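Long-range contact in uncharacterized protein (Bacteroides eggerthii, PDB 4L3R), which is of unknown function and belongs to the DUF4847 family, which is grouped with the calycins: residues B[12-24]-B[131-145]. Numbering follows the deposited sequence.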
# COMPACT_ATOMS: atom_id res chain seq x y z
N ASP B 12 3.85 5.63 5.65
CA ASP B 12 3.30 6.63 6.57
C ASP B 12 4.12 7.93 6.57
O ASP B 12 4.78 8.27 7.57
CB ASP B 12 3.23 6.02 7.99
CG ASP B 12 2.50 6.84 9.05
OD1 ASP B 12 1.49 7.50 8.70
OD2 ASP B 12 2.92 6.78 10.23
N LYS B 13 4.11 8.65 5.44
CA LYS B 13 4.88 9.89 5.33
C LYS B 13 4.35 10.81 4.26
O LYS B 13 3.89 10.36 3.20
CB LYS B 13 6.36 9.57 5.05
CG LYS B 13 6.62 8.71 3.81
CD LYS B 13 8.10 8.53 3.52
CE LYS B 13 8.81 7.67 4.54
NZ LYS B 13 10.15 7.27 4.07
N THR B 14 4.47 12.12 4.52
CA THR B 14 4.11 13.18 3.59
C THR B 14 5.41 13.81 3.12
O THR B 14 6.21 14.25 3.95
CB THR B 14 3.16 14.16 4.27
OG1 THR B 14 1.98 13.45 4.64
CG2 THR B 14 2.79 15.34 3.37
N TRP B 15 5.63 13.83 1.81
CA TRP B 15 6.82 14.43 1.20
C TRP B 15 6.57 15.91 1.05
O TRP B 15 5.58 16.30 0.44
CB TRP B 15 7.12 13.77 -0.15
CG TRP B 15 7.58 12.36 0.00
CD1 TRP B 15 6.82 11.24 -0.11
CD2 TRP B 15 8.87 11.94 0.45
NE1 TRP B 15 7.58 10.13 0.16
CE2 TRP B 15 8.84 10.53 0.51
CE3 TRP B 15 10.06 12.61 0.76
CZ2 TRP B 15 9.97 9.77 0.87
CZ3 TRP B 15 11.17 11.87 1.13
CH2 TRP B 15 11.12 10.46 1.17
N LYS B 16 7.44 16.75 1.63
CA LYS B 16 7.33 18.20 1.59
C LYS B 16 8.36 18.75 0.61
O LYS B 16 9.54 18.43 0.75
CB LYS B 16 7.53 18.79 3.00
CG LYS B 16 7.57 20.32 3.09
CD LYS B 16 6.24 20.99 2.79
CE LYS B 16 6.42 22.49 2.79
NZ LYS B 16 5.15 23.20 3.08
N LEU B 17 7.93 19.58 -0.35
CA LEU B 17 8.84 20.19 -1.32
C LEU B 17 9.90 21.04 -0.64
O LEU B 17 9.57 21.87 0.20
CB LEU B 17 8.04 21.06 -2.30
CG LEU B 17 8.84 21.68 -3.45
CD1 LEU B 17 9.16 20.63 -4.50
CD2 LEU B 17 8.10 22.87 -4.04
N SER B 18 11.17 20.83 -1.01
CA SER B 18 12.31 21.59 -0.48
C SER B 18 13.05 22.39 -1.57
O SER B 18 13.74 23.34 -1.24
CB SER B 18 13.29 20.66 0.23
OG SER B 18 13.78 19.68 -0.67
N ARG B 19 12.91 22.01 -2.86
CA ARG B 19 13.63 22.68 -3.95
C ARG B 19 13.13 22.25 -5.33
O ARG B 19 12.60 21.14 -5.46
CB ARG B 19 15.14 22.37 -3.85
CG ARG B 19 15.49 20.89 -3.82
CD ARG B 19 16.89 20.64 -3.29
NE ARG B 19 17.26 19.23 -3.39
CZ ARG B 19 17.79 18.63 -4.46
NH1 ARG B 19 18.03 19.32 -5.57
NH2 ARG B 19 18.09 17.34 -4.43
N ILE B 20 13.29 23.12 -6.33
CA ILE B 20 13.01 22.84 -7.75
C ILE B 20 14.17 23.46 -8.52
O ILE B 20 14.19 24.67 -8.69
CB ILE B 20 11.64 23.31 -8.28
CG1 ILE B 20 10.52 22.92 -7.32
CG2 ILE B 20 11.40 22.71 -9.69
CD1 ILE B 20 9.08 23.11 -7.85
N THR B 21 15.14 22.65 -8.94
CA THR B 21 16.35 23.19 -9.55
C THR B 21 16.78 22.37 -10.77
O THR B 21 16.05 21.47 -11.20
CB THR B 21 17.44 23.24 -8.46
OG1 THR B 21 18.60 23.86 -8.99
CG2 THR B 21 17.77 21.87 -7.88
N THR B 22 17.93 22.73 -11.35
CA THR B 22 18.49 22.05 -12.53
C THR B 22 19.05 20.69 -12.12
O THR B 22 19.27 20.45 -10.94
CB THR B 22 19.54 22.93 -13.21
OG1 THR B 22 20.50 23.33 -12.23
CG2 THR B 22 18.93 24.14 -13.89
N GLU B 23 19.29 19.82 -13.12
CA GLU B 23 19.73 18.44 -12.91
C GLU B 23 20.85 18.29 -11.85
O GLU B 23 20.70 17.48 -10.94
CB GLU B 23 20.16 17.77 -14.22
CG GLU B 23 20.03 16.26 -14.19
CD GLU B 23 20.23 15.52 -15.50
OE1 GLU B 23 20.37 16.19 -16.55
OE2 GLU B 23 20.21 14.27 -15.48
N LYS B 24 21.93 19.09 -11.95
CA LYS B 24 23.06 19.02 -11.01
C LYS B 24 23.32 20.37 -10.30
O LYS B 24 24.43 20.60 -9.82
CB LYS B 24 24.33 18.54 -11.75
CG LYS B 24 24.13 17.22 -12.49
CD LYS B 24 25.44 16.59 -12.92
CE LYS B 24 25.24 15.28 -13.65
NZ LYS B 24 26.54 14.63 -13.99
N TYR B 131 13.04 13.48 -11.03
CA TYR B 131 13.56 14.07 -12.26
C TYR B 131 12.41 14.24 -13.21
O TYR B 131 11.65 13.28 -13.40
CB TYR B 131 14.64 13.17 -12.87
CG TYR B 131 15.93 13.15 -12.08
CD1 TYR B 131 16.01 12.47 -10.86
CD2 TYR B 131 17.07 13.80 -12.53
CE1 TYR B 131 17.18 12.47 -10.11
CE2 TYR B 131 18.25 13.80 -11.80
CZ TYR B 131 18.30 13.13 -10.59
OH TYR B 131 19.48 13.14 -9.87
N PHE B 132 12.26 15.43 -13.81
CA PHE B 132 11.18 15.69 -14.75
C PHE B 132 11.69 16.48 -15.94
O PHE B 132 12.67 17.21 -15.81
CB PHE B 132 10.02 16.44 -14.06
CG PHE B 132 10.30 17.87 -13.66
CD1 PHE B 132 10.89 18.17 -12.44
CD2 PHE B 132 9.92 18.92 -14.49
CE1 PHE B 132 11.12 19.50 -12.07
CE2 PHE B 132 10.12 20.25 -14.10
CZ PHE B 132 10.72 20.53 -12.89
N LYS B 133 11.02 16.32 -17.10
CA LYS B 133 11.43 17.04 -18.30
C LYS B 133 10.59 18.32 -18.45
O LYS B 133 9.36 18.28 -18.34
CB LYS B 133 11.38 16.14 -19.56
CG LYS B 133 10.00 15.76 -20.11
CD LYS B 133 9.65 16.54 -21.37
CE LYS B 133 8.31 16.14 -21.92
NZ LYS B 133 8.05 16.77 -23.24
N ASP B 134 11.27 19.46 -18.65
CA ASP B 134 10.67 20.78 -18.84
C ASP B 134 11.13 21.25 -20.23
O ASP B 134 12.16 21.91 -20.36
CB ASP B 134 11.09 21.73 -17.71
CG ASP B 134 10.56 23.15 -17.84
OD1 ASP B 134 9.45 23.33 -18.40
OD2 ASP B 134 11.24 24.08 -17.35
N GLY B 135 10.40 20.81 -21.25
CA GLY B 135 10.76 21.09 -22.64
C GLY B 135 11.95 20.24 -23.02
O GLY B 135 11.91 19.01 -22.85
N ASN B 136 13.05 20.88 -23.48
CA ASN B 136 14.28 20.17 -23.84
C ASN B 136 15.23 19.99 -22.63
O ASN B 136 16.27 19.34 -22.78
CB ASN B 136 15.03 20.93 -24.96
CG ASN B 136 14.32 20.93 -26.30
OD1 ASN B 136 13.17 20.49 -26.43
ND2 ASN B 136 14.99 21.40 -27.34
N THR B 137 14.88 20.53 -21.44
CA THR B 137 15.71 20.44 -20.25
C THR B 137 15.21 19.37 -19.28
O THR B 137 14.08 18.90 -19.39
CB THR B 137 15.76 21.81 -19.53
OG1 THR B 137 14.53 22.04 -18.84
CG2 THR B 137 16.10 22.98 -20.48
N THR B 138 16.06 19.03 -18.30
CA THR B 138 15.77 18.08 -17.23
C THR B 138 16.00 18.80 -15.91
O THR B 138 17.12 19.24 -15.65
CB THR B 138 16.63 16.83 -17.36
OG1 THR B 138 16.18 16.10 -18.51
CG2 THR B 138 16.55 15.92 -16.13
N LYS B 139 14.94 18.93 -15.08
CA LYS B 139 15.00 19.58 -13.78
C LYS B 139 14.72 18.57 -12.70
O LYS B 139 14.36 17.43 -13.00
CB LYS B 139 14.01 20.77 -13.72
CG LYS B 139 14.64 22.10 -14.16
CD LYS B 139 13.86 22.79 -15.25
CE LYS B 139 14.51 24.11 -15.61
NZ LYS B 139 13.90 24.70 -16.82
N VAL B 140 14.91 18.96 -11.43
CA VAL B 140 14.66 18.07 -10.31
C VAL B 140 13.85 18.77 -9.24
O VAL B 140 14.09 19.93 -8.94
CB VAL B 140 15.96 17.49 -9.69
CG1 VAL B 140 16.66 16.56 -10.66
CG2 VAL B 140 16.92 18.59 -9.21
N MSE B 141 12.89 18.02 -8.65
CA MSE B 141 12.09 18.46 -7.52
C MSE B 141 12.58 17.68 -6.32
O MSE B 141 12.52 16.45 -6.36
CB MSE B 141 10.61 18.18 -7.73
CG MSE B 141 9.87 19.17 -8.58
SE MSE B 141 8.00 18.64 -8.65
CE MSE B 141 8.22 17.28 -9.95
N GLY B 142 13.07 18.35 -5.29
CA GLY B 142 13.54 17.69 -4.08
C GLY B 142 12.48 17.75 -3.00
O GLY B 142 11.79 18.75 -2.88
N PHE B 143 12.35 16.66 -2.22
CA PHE B 143 11.39 16.58 -1.12
C PHE B 143 12.05 16.04 0.14
O PHE B 143 13.06 15.34 0.06
CB PHE B 143 10.21 15.67 -1.48
CG PHE B 143 9.38 16.10 -2.66
CD1 PHE B 143 9.79 15.83 -3.96
CD2 PHE B 143 8.16 16.73 -2.48
CE1 PHE B 143 9.03 16.24 -5.05
CE2 PHE B 143 7.40 17.14 -3.57
CZ PHE B 143 7.85 16.91 -4.85
N THR B 144 11.44 16.34 1.30
CA THR B 144 11.87 15.84 2.60
C THR B 144 10.66 15.25 3.35
O THR B 144 9.54 15.72 3.17
CB THR B 144 12.56 16.93 3.42
OG1 THR B 144 11.66 18.04 3.57
CG2 THR B 144 13.86 17.40 2.79
N ALA B 145 10.90 14.21 4.16
CA ALA B 145 9.88 13.56 4.99
C ALA B 145 10.39 13.51 6.42
O ALA B 145 11.50 13.01 6.63
CB ALA B 145 9.60 12.16 4.47
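Leu17 sends CG anti to its backbone N (chi1 -175°), while Phe143 sets CG anti to its carbonyl carbon (chi1 -61°); together these torsions lay Leu17 CD1 over one face of the Phe143 ring, 4.2 Å from its centroid, a CH-pi contact. The two residues form a non-hydrogen-bonded pair in an antiparallel sheet, where strand 15-22 and strand 137-144 are paired by backbone hydrogen bonds, their register shifted by a classic beta bulge at Ser18 and Arg19. On the same face Ile20 CG1 lies 4.0 Å from Met141 CG (selenomethionine here), the two side chains running side by side, and helix 106-116 packs over Leu17, Ile20 and Phe143, so large apolar residues suit this face. An alanine in place of Phe143 would probably open a gap beneath Phe111 of that helix and deprive Leu17 CD1 of its aromatic platform. Where the strand pair ends, the small Ala145 suits the broad indole of Trp15, its CB sitting 3.8 Å from the centroid of the six-membered ring. On the other face Thr21 CG2 and Val140 CG2 meet at 3.6 Å. The bulge sets Ser18 and Arg19 both opposite Gly142, whose missing side chain lets the Arg19 guanidinium lie with one face over CA. Gly142 O takes a nearly straight bond from Ser18 N (2.9 Å, 177° at the hydrogen) and a weak one from Ser18 OG at 3.1 Å.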